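Local coordinates for TbpB (Actinobacillus pleuropneumoniae, PDB 3HOL), which probably captures host transferrin at the bacterial surface, as the lipoprotein component of a receptor for acquiring iron, at residues A402-E407 against L421-G426; V465-V470 against F488-E493; Y88-E93 against G158-D163; N145-T150 against A167-T172; L81-S86 against K106-A111. All blocks are in the same frame, centred on the assembly; numbering follows the deposited sequence.

Contact 1 of 5, residues A402-E407 against L421-G426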
# COMPACT_ATOMS: atom_id res chain seq x y z
N ALA A 402 29.46 -20.22 -7.94
CA ALA A 402 30.50 -19.21 -7.82
C ALA A 402 30.00 -17.76 -7.64
O ALA A 402 30.81 -16.84 -7.49
CB ALA A 402 31.47 -19.30 -9.03
N GLY A 403 28.69 -17.54 -7.69
CA GLY A 403 28.21 -16.17 -7.70
C GLY A 403 28.07 -15.53 -6.33
O GLY A 403 28.72 -15.93 -5.34
N TYR A 404 27.19 -14.53 -6.29
CA TYR A 404 26.82 -13.82 -5.05
C TYR A 404 25.76 -14.62 -4.34
O TYR A 404 24.57 -14.27 -4.35
CB TYR A 404 26.33 -12.42 -5.39
CG TYR A 404 27.43 -11.54 -5.95
CD1 TYR A 404 28.39 -10.95 -5.10
CD2 TYR A 404 27.52 -11.30 -7.32
CE1 TYR A 404 29.41 -10.16 -5.62
CE2 TYR A 404 28.54 -10.52 -7.84
CZ TYR A 404 29.47 -9.95 -7.00
OH TYR A 404 30.47 -9.15 -7.52
N ARG A 405 26.20 -15.72 -3.74
CA ARG A 405 25.32 -16.70 -3.12
C ARG A 405 24.83 -16.26 -1.74
O ARG A 405 25.56 -15.61 -0.98
CB ARG A 405 26.07 -18.02 -2.95
CG ARG A 405 26.55 -18.69 -4.26
CD ARG A 405 27.86 -19.42 -4.00
NE ARG A 405 29.02 -18.51 -4.04
CZ ARG A 405 30.20 -18.75 -3.44
NH1 ARG A 405 30.38 -19.86 -2.71
NH2 ARG A 405 31.19 -17.87 -3.56
N THR A 406 23.63 -16.69 -1.37
CA THR A 406 23.27 -16.66 0.04
C THR A 406 22.77 -18.04 0.39
O THR A 406 22.24 -18.74 -0.47
CB THR A 406 22.19 -15.60 0.35
OG1 THR A 406 21.03 -15.87 -0.43
CG2 THR A 406 22.68 -14.17 0.02
N GLU A 407 22.96 -18.44 1.65
CA GLU A 407 22.50 -19.73 2.16
C GLU A 407 22.05 -19.51 3.57
O GLU A 407 22.66 -18.74 4.30
CB GLU A 407 23.64 -20.75 2.19
CG GLU A 407 24.37 -20.90 0.87
CD GLU A 407 25.58 -21.85 0.95
OE1 GLU A 407 26.06 -22.15 2.07
OE2 GLU A 407 26.04 -22.24 -0.14
N LEU A 421 26.49 -15.02 3.49
CA LEU A 421 26.38 -14.25 2.26
C LEU A 421 27.74 -14.14 1.64
O LEU A 421 28.70 -13.74 2.32
CB LEU A 421 25.76 -12.86 2.50
CG LEU A 421 24.37 -12.85 3.13
CD1 LEU A 421 24.48 -12.74 4.65
CD2 LEU A 421 23.50 -11.72 2.56
N PHE A 422 27.83 -14.45 0.34
CA PHE A 422 29.13 -14.67 -0.35
C PHE A 422 29.44 -13.62 -1.37
O PHE A 422 28.54 -13.11 -2.03
CB PHE A 422 29.15 -16.05 -1.07
CG PHE A 422 29.27 -17.21 -0.12
CD1 PHE A 422 30.54 -17.70 0.24
CD2 PHE A 422 28.14 -17.81 0.44
CE1 PHE A 422 30.66 -18.74 1.13
CE2 PHE A 422 28.26 -18.85 1.34
CZ PHE A 422 29.52 -19.33 1.68
N ASP A 423 30.74 -13.32 -1.51
CA ASP A 423 31.27 -12.60 -2.66
C ASP A 423 31.40 -13.58 -3.83
O ASP A 423 31.48 -14.81 -3.62
CB ASP A 423 32.64 -11.99 -2.33
CG ASP A 423 33.10 -10.99 -3.39
OD1 ASP A 423 32.35 -10.75 -4.33
OD2 ASP A 423 34.22 -10.46 -3.24
N LYS A 424 31.41 -13.06 -5.06
CA LYS A 424 31.61 -13.95 -6.22
C LYS A 424 33.03 -14.59 -6.14
O LYS A 424 34.00 -13.93 -5.72
CB LYS A 424 31.31 -13.22 -7.53
CG LYS A 424 32.46 -13.08 -8.47
CD LYS A 424 32.10 -12.25 -9.68
CE LYS A 424 31.26 -13.03 -10.62
NZ LYS A 424 31.52 -12.50 -11.99
N ASN A 425 33.12 -15.90 -6.44
CA ASN A 425 34.37 -16.69 -6.28
C ASN A 425 34.89 -16.81 -4.85
O ASN A 425 36.00 -17.27 -4.62
CB ASN A 425 35.47 -16.17 -7.24
CG ASN A 425 35.03 -16.24 -8.69
OD1 ASN A 425 34.40 -17.20 -9.10
ND2 ASN A 425 35.31 -15.20 -9.46
N GLY A 426 34.07 -16.42 -3.87
CA GLY A 426 34.50 -16.37 -2.49
C GLY A 426 34.50 -17.76 -1.88
O GLY A 426 33.55 -18.53 -2.10
O HOH W 1 32.23 -8.16 -5.23

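Contact 2 of 5, residues V465-V470 against F488-E493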
# COMPACT_ATOMS: atom_id res chain seq x y z
N VAL A 465 37.69 -4.44 5.91
CA VAL A 465 36.52 -3.99 6.66
C VAL A 465 36.08 -5.07 7.66
O VAL A 465 36.13 -6.27 7.35
CB VAL A 465 35.32 -3.63 5.75
CG1 VAL A 465 35.72 -2.62 4.73
CG2 VAL A 465 34.72 -4.89 5.08
N LYS A 466 35.64 -4.63 8.83
CA LYS A 466 35.04 -5.53 9.83
C LYS A 466 33.71 -4.99 10.34
O LYS A 466 33.55 -3.77 10.50
CB LYS A 466 35.99 -5.73 11.01
CG LYS A 466 37.36 -6.22 10.59
CD LYS A 466 38.34 -6.25 11.75
CE LYS A 466 39.75 -6.52 11.23
NZ LYS A 466 40.76 -6.62 12.33
N PHE A 467 32.76 -5.89 10.57
CA PHE A 467 31.48 -5.52 11.16
C PHE A 467 31.12 -6.50 12.28
O PHE A 467 31.34 -7.71 12.15
CB PHE A 467 30.38 -5.52 10.08
CG PHE A 467 30.52 -4.43 9.06
CD1 PHE A 467 30.05 -3.13 9.34
CD2 PHE A 467 31.15 -4.67 7.83
CE1 PHE A 467 30.21 -2.09 8.40
CE2 PHE A 467 31.30 -3.64 6.88
CZ PHE A 467 30.82 -2.34 7.17
N ASN A 468 30.61 -5.95 13.38
CA ASN A 468 29.97 -6.76 14.42
C ASN A 468 28.64 -6.18 14.89
O ASN A 468 28.46 -4.95 14.86
CB ASN A 468 30.89 -6.90 15.63
CG ASN A 468 32.10 -7.71 15.33
OD1 ASN A 468 32.12 -8.93 15.57
ND2 ASN A 468 33.11 -7.06 14.73
N ASP A 469 27.72 -7.05 15.33
CA ASP A 469 26.46 -6.62 15.96
C ASP A 469 25.60 -5.66 15.09
O ASP A 469 24.88 -4.78 15.62
CB ASP A 469 26.74 -6.03 17.38
CG ASP A 469 26.45 -7.02 18.55
OD1 ASP A 469 25.94 -8.15 18.31
OD2 ASP A 469 26.69 -6.66 19.73
N VAL A 470 25.67 -5.83 13.77
CA VAL A 470 24.80 -5.09 12.83
C VAL A 470 23.41 -5.70 12.81
O VAL A 470 23.26 -6.90 12.58
CB VAL A 470 25.38 -5.07 11.41
CG1 VAL A 470 24.48 -4.33 10.43
CG2 VAL A 470 26.77 -4.44 11.46
N PHE A 488 19.99 -5.43 6.13
CA PHE A 488 20.74 -4.85 7.22
C PHE A 488 21.49 -3.67 6.65
O PHE A 488 21.79 -3.63 5.46
CB PHE A 488 21.67 -5.87 7.89
CG PHE A 488 22.61 -6.65 6.94
CD1 PHE A 488 23.92 -6.20 6.69
CD2 PHE A 488 22.22 -7.89 6.40
CE1 PHE A 488 24.81 -6.95 5.87
CE2 PHE A 488 23.10 -8.65 5.56
CZ PHE A 488 24.38 -8.18 5.30
N HIS A 489 21.76 -2.69 7.52
CA HIS A 489 22.59 -1.57 7.13
C HIS A 489 23.31 -0.98 8.34
O HIS A 489 22.90 -1.18 9.50
CB HIS A 489 21.78 -0.51 6.40
CG HIS A 489 20.69 0.08 7.23
ND1 HIS A 489 19.50 -0.59 7.47
CD2 HIS A 489 20.61 1.25 7.90
CE1 HIS A 489 18.73 0.16 8.25
NE2 HIS A 489 19.38 1.28 8.52
N HIS A 490 24.41 -0.31 8.08
CA HIS A 490 25.22 0.23 9.16
C HIS A 490 26.13 1.29 8.57
O HIS A 490 26.49 1.23 7.38
CB HIS A 490 26.02 -0.87 9.84
CG HIS A 490 26.79 -0.38 11.02
ND1 HIS A 490 26.20 -0.10 12.23
CD2 HIS A 490 28.10 -0.07 11.16
CE1 HIS A 490 27.12 0.34 13.07
NE2 HIS A 490 28.28 0.36 12.45
N LYS A 491 26.47 2.28 9.39
CA LYS A 491 27.35 3.36 8.95
C LYS A 491 28.17 3.83 10.13
O LYS A 491 27.62 4.10 11.21
CB LYS A 491 26.51 4.49 8.35
CG LYS A 491 27.28 5.75 7.99
CD LYS A 491 26.32 6.83 7.56
CE LYS A 491 26.99 8.19 7.45
NZ LYS A 491 26.09 9.11 6.69
N SER A 492 29.48 3.88 9.95
CA SER A 492 30.39 4.50 10.93
C SER A 492 31.71 4.78 10.25
O SER A 492 31.85 4.56 9.05
CB SER A 492 30.60 3.63 12.19
OG SER A 492 31.57 2.60 11.97
N GLU A 493 32.67 5.28 11.03
CA GLU A 493 34.02 5.58 10.54
C GLU A 493 34.76 4.28 10.09
O GLU A 493 35.55 4.30 9.15
CB GLU A 493 34.77 6.34 11.64
CG GLU A 493 36.21 6.65 11.35
CD GLU A 493 37.11 6.41 12.57
OE1 GLU A 493 38.36 6.49 12.39
OE2 GLU A 493 36.58 6.13 13.68

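Contact 3 of 5, residues Y88-E93 against G158-D163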
# COMPACT_ATOMS: atom_id res chain seq x y z
N TYR A 88 -15.15 16.85 0.99
CA TYR A 88 -15.54 17.46 -0.27
C TYR A 88 -14.87 18.84 -0.37
O TYR A 88 -14.40 19.38 0.64
CB TYR A 88 -17.08 17.61 -0.34
CG TYR A 88 -17.70 18.22 0.92
CD1 TYR A 88 -17.63 19.61 1.18
CD2 TYR A 88 -18.34 17.40 1.87
CE1 TYR A 88 -18.17 20.15 2.37
CE2 TYR A 88 -18.92 17.94 3.05
CZ TYR A 88 -18.83 19.30 3.27
OH TYR A 88 -19.39 19.79 4.39
N VAL A 89 -14.85 19.38 -1.58
CA VAL A 89 -14.34 20.71 -1.88
C VAL A 89 -15.42 21.21 -2.84
O VAL A 89 -15.48 20.78 -3.99
CB VAL A 89 -12.94 20.63 -2.61
CG1 VAL A 89 -12.47 22.03 -3.14
CG2 VAL A 89 -11.90 20.06 -1.70
N ILE A 90 -16.34 22.05 -2.37
CA ILE A 90 -17.46 22.47 -3.23
C ILE A 90 -17.74 23.97 -3.16
O ILE A 90 -17.26 24.68 -2.25
CB ILE A 90 -18.77 21.73 -2.93
CG1 ILE A 90 -19.30 22.09 -1.52
CG2 ILE A 90 -18.63 20.18 -3.14
CD1 ILE A 90 -20.67 21.41 -1.09
N ASP A 91 -18.48 24.46 -4.14
CA ASP A 91 -19.06 25.81 -4.07
C ASP A 91 -20.37 25.69 -3.35
O ASP A 91 -21.31 25.07 -3.86
CB ASP A 91 -19.29 26.35 -5.50
CG ASP A 91 -19.52 27.86 -5.52
OD1 ASP A 91 -19.92 28.42 -4.48
OD2 ASP A 91 -19.27 28.49 -6.58
N GLY A 92 -20.45 26.28 -2.15
CA GLY A 92 -21.72 26.26 -1.40
C GLY A 92 -22.76 27.28 -1.86
O GLY A 92 -23.86 27.35 -1.33
N GLU A 93 -22.42 28.08 -2.87
CA GLU A 93 -23.39 29.01 -3.48
C GLU A 93 -23.19 28.86 -4.99
O GLU A 93 -22.94 29.83 -5.74
CB GLU A 93 -23.13 30.45 -2.99
CG GLU A 93 -23.66 30.71 -1.57
CD GLU A 93 -23.25 32.09 -1.03
OE1 GLU A 93 -22.83 32.96 -1.80
OE2 GLU A 93 -23.31 32.31 0.19
N GLY A 158 -25.13 17.53 -9.41
CA GLY A 158 -25.17 16.42 -8.46
C GLY A 158 -25.39 16.98 -7.06
O GLY A 158 -24.83 18.04 -6.72
N LEU A 159 -26.19 16.28 -6.25
CA LEU A 159 -26.30 16.56 -4.83
C LEU A 159 -25.06 16.08 -4.07
O LEU A 159 -24.67 14.91 -4.20
CB LEU A 159 -27.50 15.84 -4.25
CG LEU A 159 -27.67 15.85 -2.71
CD1 LEU A 159 -27.88 17.27 -2.18
CD2 LEU A 159 -28.85 14.98 -2.32
N VAL A 160 -24.47 16.96 -3.24
CA VAL A 160 -23.30 16.62 -2.41
C VAL A 160 -23.71 16.58 -0.93
O VAL A 160 -24.56 17.36 -0.52
CB VAL A 160 -22.18 17.66 -2.59
CG1 VAL A 160 -20.84 17.14 -2.03
CG2 VAL A 160 -21.95 17.96 -4.11
N SER A 161 -23.09 15.69 -0.14
CA SER A 161 -23.34 15.67 1.32
C SER A 161 -23.15 17.08 1.93
O SER A 161 -23.86 17.46 2.86
CB SER A 161 -22.39 14.70 2.04
OG SER A 161 -21.06 14.87 1.54
N GLY A 162 -22.22 17.85 1.37
CA GLY A 162 -21.94 19.21 1.84
C GLY A 162 -23.03 20.22 1.51
O GLY A 162 -23.03 21.33 2.04
N ASP A 163 -23.99 19.82 0.69
CA ASP A 163 -25.21 20.63 0.53
C ASP A 163 -26.21 20.49 1.67
O ASP A 163 -27.15 21.28 1.74
CB ASP A 163 -25.91 20.31 -0.82
CG ASP A 163 -25.03 20.65 -2.03
OD1 ASP A 163 -24.39 21.73 -2.01
OD2 ASP A 163 -24.99 19.84 -3.01
O HOH W 2 -25.17 24.24 -1.33

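Contact 4 of 5, residues N145-T150 against A167-T172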
# COMPACT_ATOMS: atom_id res chain seq x y z
N ASN A 145 -36.17 23.03 1.28
CA ASN A 145 -35.41 24.11 1.89
C ASN A 145 -35.00 23.81 3.34
O ASN A 145 -34.08 24.44 3.84
CB ASN A 145 -36.19 25.44 1.82
CG ASN A 145 -36.30 26.02 0.40
OD1 ASN A 145 -35.43 25.83 -0.48
ND2 ASN A 145 -37.36 26.79 0.19
N ASP A 146 -35.67 22.87 4.01
CA ASP A 146 -35.24 22.54 5.38
C ASP A 146 -34.12 21.49 5.37
O ASP A 146 -33.45 21.29 6.40
CB ASP A 146 -36.40 22.03 6.23
CG ASP A 146 -37.58 23.01 6.28
OD1 ASP A 146 -37.34 24.21 6.15
OD2 ASP A 146 -38.72 22.57 6.47
N ASP A 147 -33.92 20.85 4.22
CA ASP A 147 -32.95 19.74 4.07
C ASP A 147 -31.63 20.17 3.46
O ASP A 147 -30.57 19.70 3.92
CB ASP A 147 -33.51 18.59 3.23
CG ASP A 147 -34.63 17.87 3.91
OD1 ASP A 147 -34.34 17.07 4.82
OD2 ASP A 147 -35.81 18.11 3.54
N TYR A 148 -31.69 21.04 2.44
CA TYR A 148 -30.49 21.42 1.64
C TYR A 148 -30.38 22.92 1.37
O TYR A 148 -31.41 23.64 1.39
CB TYR A 148 -30.47 20.68 0.30
CG TYR A 148 -30.64 19.18 0.44
CD1 TYR A 148 -29.59 18.38 0.90
CD2 TYR A 148 -31.86 18.56 0.11
CE1 TYR A 148 -29.73 17.00 1.03
CE2 TYR A 148 -32.02 17.14 0.27
CZ TYR A 148 -30.93 16.39 0.71
OH TYR A 148 -31.05 15.03 0.86
N TYR A 149 -29.16 23.38 1.12
CA TYR A 149 -28.90 24.79 0.82
C TYR A 149 -29.05 25.10 -0.67
O TYR A 149 -28.50 26.10 -1.17
CB TYR A 149 -27.49 25.21 1.28
CG TYR A 149 -27.20 25.06 2.75
CD1 TYR A 149 -27.69 25.98 3.68
CD2 TYR A 149 -26.36 24.03 3.20
CE1 TYR A 149 -27.39 25.84 5.04
CE2 TYR A 149 -26.07 23.88 4.53
CZ TYR A 149 -26.57 24.79 5.45
OH TYR A 149 -26.23 24.60 6.75
N THR A 150 -29.76 24.25 -1.41
CA THR A 150 -29.94 24.46 -2.85
C THR A 150 -31.32 23.94 -3.27
O THR A 150 -31.99 23.31 -2.46
CB THR A 150 -28.77 23.79 -3.68
OG1 THR A 150 -28.78 24.25 -5.05
CG2 THR A 150 -28.84 22.26 -3.60
N ALA A 167 -29.01 20.42 10.65
CA ALA A 167 -30.22 20.23 11.47
C ALA A 167 -30.96 18.96 11.05
O ALA A 167 -31.61 18.31 11.88
CB ALA A 167 -31.16 21.46 11.36
N LYS A 168 -30.89 18.59 9.77
CA LYS A 168 -31.63 17.43 9.30
C LYS A 168 -30.77 16.24 8.79
O LYS A 168 -31.29 15.15 8.58
CB LYS A 168 -32.68 17.84 8.26
CG LYS A 168 -33.83 18.70 8.88
CD LYS A 168 -35.04 18.75 7.97
CE LYS A 168 -35.73 17.41 7.85
NZ LYS A 168 -36.71 17.41 6.70
N HIS A 169 -29.48 16.48 8.57
CA HIS A 169 -28.60 15.43 8.03
C HIS A 169 -27.24 15.44 8.68
O HIS A 169 -26.61 16.51 8.80
CB HIS A 169 -28.48 15.60 6.53
CG HIS A 169 -29.78 15.41 5.82
ND1 HIS A 169 -30.56 16.46 5.38
CD2 HIS A 169 -30.50 14.28 5.59
CE1 HIS A 169 -31.69 15.99 4.86
NE2 HIS A 169 -31.68 14.67 4.99
N LYS A 170 -26.78 14.27 9.13
CA LYS A 170 -25.43 14.12 9.62
C LYS A 170 -24.97 12.72 9.20
O LYS A 170 -25.55 11.71 9.63
CB LYS A 170 -25.37 14.23 11.13
CG LYS A 170 -23.96 14.57 11.61
CD LYS A 170 -23.69 13.96 13.05
CE LYS A 170 -22.39 14.47 13.68
NZ LYS A 170 -21.28 14.32 12.71
N TYR A 171 -23.97 12.68 8.32
CA TYR A 171 -23.58 11.41 7.73
C TYR A 171 -22.42 10.78 8.49
O TYR A 171 -21.25 11.22 8.38
CB TYR A 171 -23.19 11.64 6.27
CG TYR A 171 -24.30 12.34 5.52
CD1 TYR A 171 -25.48 11.66 5.20
CD2 TYR A 171 -24.19 13.68 5.17
CE1 TYR A 171 -26.50 12.30 4.51
CE2 TYR A 171 -25.20 14.34 4.47
CZ TYR A 171 -26.36 13.66 4.15
OH TYR A 171 -27.36 14.33 3.46
N THR A 172 -22.72 9.73 9.23
CA THR A 172 -21.71 9.13 10.12
C THR A 172 -21.48 7.67 9.75
O THR A 172 -22.38 7.00 9.21
CB THR A 172 -22.22 9.15 11.60
OG1 THR A 172 -23.46 8.43 11.69
CG2 THR A 172 -22.43 10.62 12.08
O HOH W 3 -29.39 13.03 2.46

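Contact 5 of 5, residues L81-S86 against K106-A111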
# COMPACT_ATOMS: atom_id res chain seq x y z
N LEU A 81 -7.70 12.59 13.29
CA LEU A 81 -7.28 11.67 12.21
C LEU A 81 -5.85 11.99 11.83
O LEU A 81 -5.57 13.10 11.39
CB LEU A 81 -8.21 11.80 10.97
CG LEU A 81 -9.65 11.34 11.25
CD1 LEU A 81 -10.55 11.53 10.04
CD2 LEU A 81 -9.65 9.84 11.68
N GLN A 82 -4.95 11.02 11.99
CA GLN A 82 -3.53 11.22 11.67
C GLN A 82 -3.11 10.73 10.29
O GLN A 82 -2.10 11.18 9.73
CB GLN A 82 -2.66 10.50 12.72
CG GLN A 82 -2.89 10.97 14.15
CD GLN A 82 -2.03 10.18 15.08
OE1 GLN A 82 -2.51 9.22 15.69
NE2 GLN A 82 -0.75 10.51 15.15
N TYR A 83 -3.86 9.80 9.71
CA TYR A 83 -3.37 9.11 8.51
C TYR A 83 -4.37 9.15 7.37
O TYR A 83 -4.01 8.76 6.26
CB TYR A 83 -3.10 7.61 8.84
CG TYR A 83 -2.06 7.47 9.91
CD1 TYR A 83 -0.71 7.78 9.64
CD2 TYR A 83 -2.40 7.03 11.20
CE1 TYR A 83 0.28 7.67 10.61
CE2 TYR A 83 -1.41 6.90 12.19
CZ TYR A 83 -0.06 7.23 11.89
OH TYR A 83 0.94 7.11 12.85
N VAL A 84 -5.62 9.55 7.62
CA VAL A 84 -6.62 9.53 6.53
C VAL A 84 -7.42 10.85 6.48
O VAL A 84 -7.44 11.59 7.46
CB VAL A 84 -7.60 8.33 6.66
CG1 VAL A 84 -6.85 7.02 6.68
CG2 VAL A 84 -8.53 8.44 7.93
N ARG A 85 -8.06 11.14 5.36
CA ARG A 85 -9.00 12.29 5.30
C ARG A 85 -9.98 12.03 4.17
O ARG A 85 -9.56 11.67 3.06
CB ARG A 85 -8.26 13.62 5.01
CG ARG A 85 -9.20 14.84 5.02
CD ARG A 85 -8.44 16.18 4.83
NE ARG A 85 -9.33 17.35 5.01
CZ ARG A 85 -8.91 18.62 5.05
NH1 ARG A 85 -7.59 18.90 4.97
NH2 ARG A 85 -9.81 19.61 5.20
N SER A 86 -11.26 12.24 4.42
CA SER A 86 -12.23 12.21 3.34
C SER A 86 -13.11 13.46 3.47
O SER A 86 -13.15 14.13 4.53
CB SER A 86 -13.04 10.91 3.40
OG SER A 86 -13.74 10.86 4.64
N LYS A 106 -8.34 10.25 0.98
CA LYS A 106 -6.95 9.89 0.84
C LYS A 106 -6.37 9.46 2.18
O LYS A 106 -6.99 9.66 3.24
CB LYS A 106 -6.15 11.08 0.30
CG LYS A 106 -6.24 12.32 1.25
CD LYS A 106 -5.08 13.30 1.06
CE LYS A 106 -5.18 14.07 -0.20
NZ LYS A 106 -3.90 14.87 -0.44
N GLY A 107 -5.20 8.83 2.10
CA GLY A 107 -4.44 8.41 3.29
C GLY A 107 -2.96 8.34 3.02
O GLY A 107 -2.52 8.31 1.86
N ASN A 108 -2.16 8.30 4.09
CA ASN A 108 -0.75 8.01 3.93
C ASN A 108 -0.36 6.89 4.89
O ASN A 108 -1.14 6.54 5.78
CB ASN A 108 0.11 9.26 4.23
CG ASN A 108 -0.11 9.80 5.62
OD1 ASN A 108 0.27 9.17 6.60
ND2 ASN A 108 -0.74 10.98 5.72
N SER A 109 0.83 6.34 4.70
CA SER A 109 1.33 5.23 5.53
C SER A 109 0.43 3.97 5.49
O SER A 109 -0.03 3.50 6.54
CB SER A 109 1.56 5.72 6.97
OG SER A 109 2.06 4.64 7.75
N PRO A 110 0.16 3.41 4.28
CA PRO A 110 -0.63 2.17 4.18
C PRO A 110 -0.10 1.10 5.16
O PRO A 110 1.10 0.87 5.18
CB PRO A 110 -0.40 1.71 2.73
CG PRO A 110 -0.02 3.01 1.98
CD PRO A 110 0.75 3.82 2.98
N ALA A 111 -0.98 0.47 5.94
CA ALA A 111 -0.56 -0.35 7.10
C ALA A 111 0.38 -1.49 6.74
O ALA A 111 0.12 -2.21 5.78
CB ALA A 111 -1.82 -0.93 7.83

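Contact 1 of 5, residues A402-E407 against L421-G426
Arg-405 reaches across to the backbone of 421-426 and lays its guanidinium on the ring of Phe-422, with centres 4.3 Å apart and planes 23° from parallel. The edge of the same group is taken up by carbonyls. Arg-405 NH2 donates almost straight to Gly-426 O at 2.9 Å, meeting it in the carbonyl plane on a lone pair, and more weakly to Asp-423 O; Arg-405 NE turns back to Gly-403 O at 2.9 Å. Bends at chi2 and chi3 fold the arginine chain into this position. Asp-423 O also receives the N-H of Gly-426, closing the type II beta turn 423-426. Backbone bonds flank the arginine: Asn-425 N gives to Ala-402 O at 2.7 Å, and Phe-422 N to Arg-405 O at 2.9 Å. Tyr-404, the centre of an inverse gamma turn, takes Lys-424 CB over one ring face, 3.9 Å from the centroid. A water accepts from Tyr-404 OH and donates to Asp-423 OD1 at 2.7 Å, while OD2 is bound by Trp-392 NE1. One arginine thus ties the main chains together beside barrel strands 405-411 and 416-421, its charge probably eased by carbonyl oxygens and the Phe-422 ring face.

Contact 2 of 5, residues V465-V470 against F488-E493
Val-470 sets both methyl groups against the strand 488-492, with His-490 as its chief partner. CG1, anti to the backbone N (chi1 179°), points at the strand backbone and lies 3.6 Å from His-489 O and 3.8 Å from His-490 CB. CG2 leans instead on the base of the imidazole, 4.1 Å from His-490 CG. Phe-488 CB also lies 4.1 Å from Val-470 CG1. The His-490 ring swings out anti to its own backbone N (chi1 -176°), which carries it past the valine to Phe-467. There His-490 CD2 comes up to the rim of the phenylalanine ring, roughly level with it, 4.0 Å from Phe-467 CE1; the two side chains cross obliquely, without stacking. Around them, Phe-467 also rests on Val-386 and Val-497, and Phe-488 sets its ring edge-to-face with Phe-431. Backbone hydrogen bonds join Val-470 to Ala-446 and His-490 to Val-497. The loop and first residue of strand 470-477 thus pack on strand 483-492, and the pairing of these two strands joins the chains further along. Apart from Val-470 CG1 against His-489 O, the contacts are carbon to carbon, so these side chains meet by apolar packing.

Contact 3 of 5, residues Y88-E93 against G158-D163
Tyr-88 and Gly-162 bring the two backbones to their nearest approach, with CA atoms 7.0 Å apart, where a short 3-10 turn at 161-163 sits against strand 84-91. The strand belongs to a five-stranded antiparallel sheet, and the turn to the long loop between strands 119-133 and 171-178 of a beta barrel, so the contact docks a barrel loop on a neighbouring sheet, consistent with the handle-and-barrel build of a TbpB lobe. The tyrosine ring lies over the turn: Gly-162 CA stands over one face, 3.7 Å from the centroid and displaced from the ring centre, as a CH-pi contact. Having no side chain, the glycine can bring its CA to 3.4 Å from Tyr-88 CZ. With CG between the backbone N and the carbonyl carbon (chi1 48°), the ring is set over the turn while Tyr-88 CB stays by Val-160 CG1. Two residues on, Ile-90 uses both branches, CG2 lying 3.9 Å from Val-160 CG1 and CD1 reaching 3.7 Å from Gly-162 C. Ser-161 OG, beside the tyrosine ring at CD2, is hydrogen-bonded to Asp-127 and Phe-128 N. Lys-100 bridges the two sides, in a salt bridge to Asp-163 OD1 and a hydrogen bond to Asp-91 O. The other carboxylate oxygen, Asp-163 OD2, steadies the turn from within by accepting from Val-160 N at 2.9 Å.

Contact 4 of 5, residues N145-T150 against A167-T172
Asp-147 and Lys-168 form a salt bridge across the two segments. Lys-168 NZ lies 3.0 Å from Asp-147 OD1, an atom whose place in the model is less sure, and a weak second bond runs from Lys-168 NZ to Asp-147 OD2 at 3.4 Å. A bend at chi3 (68°) curls the lysine chain round to the carboxylate, and on the way its CD passes 3.4 Å from Asp-146 O. Beneath the salt bridge, the rings of Tyr-148 and His-169 are nearly parallel, their planes at 8°, but displaced along those planes, centroids 5.3 Å apart, leaving little ring-on-ring overlap. Deeper still, a water joins two phenols, 3.1 Å from Tyr-148 OH and 2.6 Å from Tyr-171 OH, and the Tyr-171 hydroxyl faces the edge of the Tyr-148 ring. A second shell surrounds these groups. Tyr-171 packs edge-to-face with both Trp-126 and Phe-128, while Tyr-148 leans on Leu-159; backbone hydrogen bonding between Asp-147 and Lys-165 holds the first segment. From charged surface to buried aromatics, the layers join one part of the long loop between strands 119-133 and 171-178 to the start of the latter, at an end of the beta barrel.

Contact 5 of 5, residues L81-S86 against K106-A111
A beta hairpin of strands 84-91 and 101-107 reaches its open end here, with Arg-85 and Lys-106 as an antiparallel hydrogen-bonded pair. Arg-85 N donates to Lys-106 O at 2.8 Å, and Lys-106 N returns the bond to Arg-85 O at the same length. Val-84 and Gly-107 follow as a non-hydrogen-bonded pair, with CA atoms 4.1 Å apart, and Asn-108 N then donates to Tyr-83 O at 2.9 Å. The close approach of Gly-107 CA to Tyr-83 O, 3.0 Å, is a CA-H...O contact beside that bond. In the five-stranded sheet the hairpin lies between strands 29-33 and 72-74, and Val-84 faces Ser-262 and Tyr-239 of the adjoining barrel. Arg-85 and Lys-106 project from the other face, where the long chains reach backbone carbonyls: the arginine those of Leu-57 and Lys-75, the lysine those of Asn-54, Asn-56 and Asp-59. Past the strand ends, Asn-108 and Tyr-83 cross at about a right angle, amide and ring planes 73° apart. Asn-108 OD1 meets the ring edge in plane, 3.5 Å from Tyr-83 CD1, while ND2 donates a hydrogen bond to Gly-55 O. Asn-108 O, 3.8 Å from Tyr-83 CB, is buried with no polar partner in the model.

Contacts 1 and 2 lie in one barrel and reach the same sheet, with centres 19 Å apart; contacts 3 and 4 belong to the other end of the molecule, their centres 62 Å (contact 3) and 68 Å (contact 4) from that of contact 1. Contacts 3 and 4 touch, their centres 11 Å apart: Asp-163 O lies 3.0 Å from Tyr-149 N, a probable hydrogen bond, and Leu-159 and Ser-161 pack on Tyr-148 and Tyr-171, respectively. Contact 5, nearest to the chain's centre, shares strand 84-91 with contact 3 and lies between the two groups, 22 Å from contact 3 and 35 Å from contact 2, centre to centre.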